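Local coordinates for intracellular sulfur oxidation protein DsrF (Allochromatium vinosum, PDB 2HY5) that is of unknown function but could take part in the oxidation of intracellular sulfur, and is found together with DsrE and DsrH in the DsrEFH complex, at residues Y69-V82 and Q94-E106. Sequence-based numbering, arbitrary orientation.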
loop_
_atom_site.group_PDB
_atom_site.type_symbol
_atom_site.label_atom_id
_atom_site.label_comp_id
_atom_site.label_asym_id
_atom_site.label_seq_id
_atom_site.Cartn_x
_atom_site.Cartn_y
_atom_site.Cartn_z
ATOM N N TYR B 69 21.441 8.885 -5.443
ATOM C CA TYR B 69 21.240 10.045 -4.572
ATOM C C TYR B 69 22.491 10.914 -4.532
ATOM O O TYR B 69 22.401 12.136 -4.452
ATOM C CB TYR B 69 20.915 9.630 -3.134
ATOM C CG TYR B 69 19.568 8.970 -2.950
ATOM C CD1 TYR B 69 19.450 7.585 -2.927
ATOM C CD2 TYR B 69 18.413 9.731 -2.807
ATOM C CE1 TYR B 69 18.210 6.968 -2.762
ATOM C CE2 TYR B 69 17.167 9.131 -2.645
ATOM C CZ TYR B 69 17.074 7.747 -2.623
ATOM O OH TYR B 69 15.846 7.149 -2.476
ATOM N N ARG B 70 23.660 10.285 -4.579
ATOM C CA ARG B 70 24.904 11.044 -4.517
ATOM C C ARG B 70 25.206 11.841 -5.781
ATOM O O ARG B 70 26.144 12.642 -5.804
ATOM C CB ARG B 70 26.075 10.114 -4.180
ATOM C CG ARG B 70 25.975 9.524 -2.774
ATOM C CD ARG B 70 27.297 8.932 -2.311
ATOM N NE ARG B 70 27.650 7.711 -3.029
ATOM C CZ ARG B 70 27.022 6.549 -2.880
ATOM N NH1 ARG B 70 26.001 6.446 -2.041
ATOM N NH2 ARG B 70 27.420 5.487 -3.568
ATOM N N THR B 71 24.402 11.642 -6.822
ATOM C CA THR B 71 24.598 12.357 -8.082
ATOM C C THR B 71 23.656 13.551 -8.217
ATOM O O THR B 71 23.770 14.328 -9.163
ATOM C CB THR B 71 24.353 11.438 -9.295
ATOM O OG1 THR B 71 22.952 11.151 -9.408
ATOM C CG2 THR B 71 25.124 10.141 -9.146
ATOM N N LEU B 72 22.727 13.690 -7.275
ATOM C CA LEU B 72 21.757 14.778 -7.316
ATOM C C LEU B 72 22.362 16.156 -7.540
ATOM O O LEU B 72 21.765 16.993 -8.217
ATOM C CB LEU B 72 20.911 14.784 -6.041
ATOM C CG LEU B 72 19.874 13.660 -5.934
ATOM C CD1 LEU B 72 19.143 13.752 -4.607
ATOM C CD2 LEU B 72 18.885 13.767 -7.094
ATOM N N GLY B 73 23.541 16.397 -6.977
ATOM C CA GLY B 73 24.186 17.686 -7.163
ATOM C C GLY B 73 24.504 17.910 -8.628
ATOM O O GLY B 73 24.481 19.041 -9.117
ATOM N N ASP B 74 24.799 16.825 -9.338
ATOM C CA ASP B 74 25.115 16.912 -10.756
ATOM C C ASP B 74 23.884 17.315 -11.563
ATOM O O ASP B 74 24.002 17.783 -12.694
ATOM C CB ASP B 74 25.660 15.573 -11.264
ATOM C CG ASP B 74 26.978 15.196 -10.611
ATOM O OD1 ASP B 74 27.920 16.015 -10.660
ATOM O OD2 ASP B 74 27.076 14.082 -10.048
ATOM N N TYR B 75 22.703 17.133 -10.977
ATOM C CA TYR B 75 21.453 17.494 -11.641
ATOM C C TYR B 75 20.906 18.822 -11.124
ATOM O O TYR B 75 19.694 19.035 -11.090
ATOM C CB TYR B 75 20.402 16.400 -11.448
ATOM C CG TYR B 75 20.671 15.143 -12.241
ATOM C CD1 TYR B 75 21.633 14.224 -11.829
ATOM C CD2 TYR B 75 19.970 14.881 -13.418
ATOM C CE1 TYR B 75 21.893 13.071 -12.570
ATOM C CE2 TYR B 75 20.219 13.738 -14.168
ATOM C CZ TYR B 75 21.182 12.837 -13.739
ATOM O OH TYR B 75 21.431 11.705 -14.482
ATOM N N GLU B 76 21.814 19.701 -10.714
ATOM C CA GLU B 76 21.460 21.027 -10.212
ATOM C C GLU B 76 20.677 21.098 -8.909
ATOM O O GLU B 76 20.220 22.174 -8.528
ATOM C CB GLU B 76 20.698 21.823 -11.282
ATOM C CG GLU B 76 21.581 22.682 -12.174
ATOM C CD GLU B 76 20.787 23.691 -12.987
ATOM O OE1 GLU B 76 21.413 24.524 -13.677
ATOM O OE2 GLU B 76 19.539 23.655 -12.932
ATOM N N VAL B 77 20.505 19.973 -8.225
ATOM C CA VAL B 77 19.782 20.004 -6.962
ATOM C C VAL B 77 20.734 20.507 -5.879
ATOM O O VAL B 77 21.696 19.833 -5.515
ATOM C CB VAL B 77 19.256 18.617 -6.572
ATOM C CG1 VAL B 77 18.370 18.740 -5.347
ATOM C CG2 VAL B 77 18.481 18.013 -7.735
ATOM N N ARG B 78 20.455 21.704 -5.376
ATOM C CA ARG B 78 21.279 22.346 -4.358
ATOM C C ARG B 78 20.648 22.241 -2.973
ATOM O O ARG B 78 21.354 22.225 -1.959
ATOM C CB ARG B 78 21.465 23.822 -4.732
ATOM C CG ARG B 78 22.177 24.683 -3.699
ATOM C CD ARG B 78 23.631 24.285 -3.536
ATOM N NE ARG B 78 24.378 25.251 -2.736
ATOM C CZ ARG B 78 24.722 26.467 -3.154
ATOM N NH1 ARG B 78 24.389 26.876 -4.371
ATOM N NH2 ARG B 78 25.399 27.276 -2.352
ATOM N N ARG B 79 19.321 22.162 -2.938
ATOM C CA ARG B 79 18.590 22.094 -1.680
ATOM C C ARG B 79 18.038 20.714 -1.331
ATOM O O ARG B 79 17.010 20.292 -1.857
ATOM C CB ARG B 79 17.443 23.107 -1.696
ATOM C CG ARG B 79 17.889 24.541 -1.904
ATOM C CD ARG B 79 18.908 24.949 -0.850
ATOM N NE ARG B 79 19.402 26.308 -1.061
ATOM C CZ ARG B 79 20.353 26.878 -0.331
ATOM N NH1 ARG B 79 20.921 26.211 0.663
ATOM N NH2 ARG B 79 20.737 28.120 -0.593
ATOM N N ILE B 80 18.728 20.029 -0.428
ATOM C CA ILE B 80 18.325 18.707 0.033
ATOM C C ILE B 80 18.202 18.810 1.549
ATOM O O ILE B 80 19.174 19.111 2.236
ATOM C CB ILE B 80 19.375 17.649 -0.355
ATOM C CG1 ILE B 80 19.450 17.554 -1.882
ATOM C CG2 ILE B 80 19.015 16.302 0.252
ATOM C CD1 ILE B 80 20.465 16.554 -2.390
ATOM N N TYR B 81 16.995 18.585 2.057
ATOM C CA TYR B 81 16.732 18.699 3.488
ATOM C C TYR B 81 16.322 17.403 4.161
ATOM O O TYR B 81 15.640 16.568 3.572
ATOM C CB TYR B 81 15.637 19.735 3.734
ATOM C CG TYR B 81 15.922 21.096 3.146
ATOM C CD1 TYR B 81 15.318 21.507 1.957
ATOM C CD2 TYR B 81 16.789 21.980 3.783
ATOM C CE1 TYR B 81 15.568 22.769 1.420
ATOM C CE2 TYR B 81 17.047 23.239 3.258
ATOM C CZ TYR B 81 16.435 23.628 2.080
ATOM O OH TYR B 81 16.690 24.877 1.568
ATOM N N VAL B 82 16.720 17.265 5.423
ATOM C CA VAL B 82 16.400 16.085 6.217
ATOM C C VAL B 82 15.853 16.547 7.561
ATOM O O VAL B 82 16.482 17.347 8.249
ATOM C CB VAL B 82 17.654 15.214 6.447
ATOM C CG1 VAL B 82 17.285 13.970 7.241
ATOM C CG2 VAL B 82 18.256 14.827 5.106
ATOM N N GLN B 94 23.409 12.647 11.412
ATOM C CA GLN B 94 23.813 12.934 10.043
ATOM C C GLN B 94 24.961 12.024 9.611
ATOM O O GLN B 94 25.175 11.806 8.417
ATOM C CB GLN B 94 24.202 14.408 9.886
ATOM C CG GLN B 94 24.718 14.747 8.486
ATOM C CD GLN B 94 24.329 16.140 8.020
ATOM O OE1 GLN B 94 24.428 17.111 8.768
ATOM N NE2 GLN B 94 23.898 16.243 6.769
ATOM N N ASP B 95 25.686 11.477 10.583
ATOM C CA ASP B 95 26.799 10.580 10.283
ATOM C C ASP B 95 26.335 9.267 9.653
ATOM O O ASP B 95 27.137 8.534 9.073
ATOM C CB ASP B 95 27.603 10.283 11.554
ATOM C CG ASP B 95 28.570 11.398 11.910
ATOM O OD1 ASP B 95 28.128 12.558 12.047
ATOM O OD2 ASP B 95 29.778 11.114 12.052
ATOM N N ASP B 96 25.043 8.972 9.766
ATOM C CA ASP B 96 24.486 7.745 9.202
ATOM C C ASP B 96 24.023 7.931 7.763
ATOM O O ASP B 96 23.650 6.967 7.090
ATOM C CB ASP B 96 23.289 7.269 10.031
ATOM C CG ASP B 96 23.687 6.762 11.401
ATOM O OD1 ASP B 96 23.276 7.383 12.404
ATOM O OD2 ASP B 96 24.406 5.742 11.468
ATOM N N LEU B 97 24.048 9.172 7.294
ATOM C CA LEU B 97 23.587 9.479 5.948
ATOM C C LEU B 97 24.716 9.685 4.954
ATOM O O LEU B 97 25.850 9.988 5.330
ATOM C CB LEU B 97 22.708 10.730 5.984
ATOM C CG LEU B 97 21.631 10.708 7.071
ATOM C CD1 LEU B 97 20.897 12.033 7.087
ATOM C CD2 LEU B 97 20.668 9.551 6.830
ATOM N N VAL B 98 24.396 9.516 3.678
ATOM C CA VAL B 98 25.378 9.701 2.627
ATOM C C VAL B 98 25.601 11.191 2.420
ATOM O O VAL B 98 24.759 12.021 2.786
ATOM C CB VAL B 98 24.899 9.101 1.283
ATOM C CG1 VAL B 98 24.659 7.603 1.430
ATOM C CG2 VAL B 98 23.632 9.812 0.816
ATOM N N GLU B 99 26.748 11.528 1.850
ATOM C CA GLU B 99 27.060 12.916 1.559
ATOM C C GLU B 99 26.724 13.118 0.092
ATOM O O GLU B 99 26.925 12.220 -0.724
ATOM C CB GLU B 99 28.544 13.197 1.803
ATOM C CG GLU B 99 28.965 13.065 3.254
ATOM C CD GLU B 99 30.415 13.440 3.472
ATOM O OE1 GLU B 99 31.298 12.754 2.914
ATOM O OE2 GLU B 99 30.674 14.423 4.198
ATOM N N ILE B 100 26.195 14.289 -0.236
ATOM C CA ILE B 100 25.841 14.601 -1.611
ATOM C C ILE B 100 26.580 15.873 -2.005
ATOM O O ILE B 100 26.287 16.961 -1.496
ATOM C CB ILE B 100 24.318 14.797 -1.753
ATOM C CG1 ILE B 100 23.604 13.493 -1.387
ATOM C CG2 ILE B 100 23.974 15.240 -3.173
ATOM C CD1 ILE B 100 22.081 13.580 -1.441
ATOM N N ALA B 101 27.544 15.723 -2.909
ATOM C CA ALA B 101 28.358 16.843 -3.369
ATOM C C ALA B 101 27.640 17.752 -4.354
ATOM O O ALA B 101 26.677 17.353 -5.008
ATOM C CB ALA B 101 29.646 16.319 -3.995
ATOM N N PHE B 102 28.124 18.984 -4.452
ATOM C CA PHE B 102 27.555 19.964 -5.366
ATOM C C PHE B 102 28.653 20.879 -5.871
ATOM O O PHE B 102 29.400 21.461 -5.085
ATOM C CB PHE B 102 26.474 20.798 -4.666
ATOM C CG PHE B 102 25.897 21.899 -5.526
ATOM C CD1 PHE B 102 26.530 23.134 -5.624
ATOM C CD2 PHE B 102 24.727 21.690 -6.253
ATOM C CE1 PHE B 102 26.011 24.146 -6.431
ATOM C CE2 PHE B 102 24.198 22.694 -7.064
ATOM C CZ PHE B 102 24.842 23.925 -7.153
ATOM N N GLU B 103 28.762 20.995 -7.188
ATOM C CA GLU B 103 29.763 21.867 -7.772
ATOM C C GLU B 103 29.174 22.588 -8.971
ATOM O O GLU B 103 28.412 22.009 -9.750
ATOM C CB GLU B 103 31.005 21.078 -8.196
ATOM C CG GLU B 103 30.828 20.222 -9.435
ATOM C CD GLU B 103 32.147 19.678 -9.951
ATOM O OE1 GLU B 103 32.139 18.981 -10.988
ATOM O OE2 GLU B 103 33.191 19.949 -9.321
ATOM N N ASP B 104 29.517 23.864 -9.094
ATOM C CA ASP B 104 29.052 24.692 -10.196
ATOM C C ASP B 104 30.293 25.355 -10.775
ATOM O O ASP B 104 30.931 26.184 -10.124
ATOM C CB ASP B 104 28.068 25.747 -9.691
ATOM C CG ASP B 104 27.482 26.583 -10.813
ATOM O OD1 ASP B 104 28.254 27.281 -11.503
ATOM O OD2 ASP B 104 26.249 26.540 -11.005
ATOM N N MET B 105 30.635 24.973 -11.998
ATOM C CA MET B 105 31.816 25.495 -12.669
ATOM C C MET B 105 31.808 27.010 -12.819
ATOM O O MET B 105 32.859 27.649 -12.752
ATOM C CB MET B 105 31.957 24.847 -14.049
ATOM C CG MET B 105 33.330 25.019 -14.677
ATOM S SD MET B 105 34.622 24.156 -13.753
ATOM C CE MET B 105 35.171 25.452 -12.634
ATOM N N GLU B 106 30.627 27.584 -13.018
ATOM C CA GLU B 106 30.498 29.027 -13.197
ATOM C C GLU B 106 30.760 29.849 -11.934
ATOM O O GLU B 106 31.485 30.844 -11.976
ATOM C CB GLU B 106 29.107 29.364 -13.741
ATOM C CG GLU B 106 28.898 30.845 -14.024
ATOM C CD GLU B 106 27.513 31.149 -14.565
ATOM O OE1 GLU B 106 26.521 30.877 -13.855
ATOM O OE2 GLU B 106 27.417 31.663 -15.699
HETATM O O HOH W 1 26.082 15.247 -6.395
HETATM O O HOH W 2 28.276 13.214 -4.061
#
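Gly73 and Phe102 bring the two backbones nearest, CA to CA 4.4 Å. Gly73 CA directs a C-H at Ala101 O over 3.3 Å. A CB on Gly73 would collide with that oxygen, which is consistent with a glycine being needed for so close an approach. Two waters, rather than direct bonds, join the backbones: one donates to Arg70 O and Ala101 O and accepts weakly from Gly73 N, while the other donates to Arg70 O and accepts from Ala101 N. With chi1 at 176°, CG of Phe102 points away from the backbone N, which brings the ring against the loop 76-78. Arg78 CD sits over the ring centre, 3.6 Å from the centroid and 4° off the normal, a CH-pi contact; the guanidinium plane is tilted 30° from the ring. Val77 O approaches Phe102 CD2 obliquely at 3.6 Å and is buried without a polar partner. Replacing Phe102 by an alanine would remove the ring, which would probably leave the Arg78 CD methylene without its aromatic face and open a gap beside Val77 O and Gly73. Further along, Ile100 CD1 meets Ile80 CD1 at 3.5 Å, the two side chains crossing at about a right angle, and lies 3.4 Å from Tyr69 O. Val82 CG1 and Leu97 CD1 meet tip to tip at 4.1 Å. Ile80 and Val82 belong to strand 79-83, which pairs with 38-43 and 115-118; the contact thus packs the extended segment 97-103, whose strand 102-103 pairs antiparallel with 110-111, against strand 79-83 of the parallel sheet and the 3-10 segment 72-74 that comes before it in the alpha/beta DsrE/DsrF-like fold.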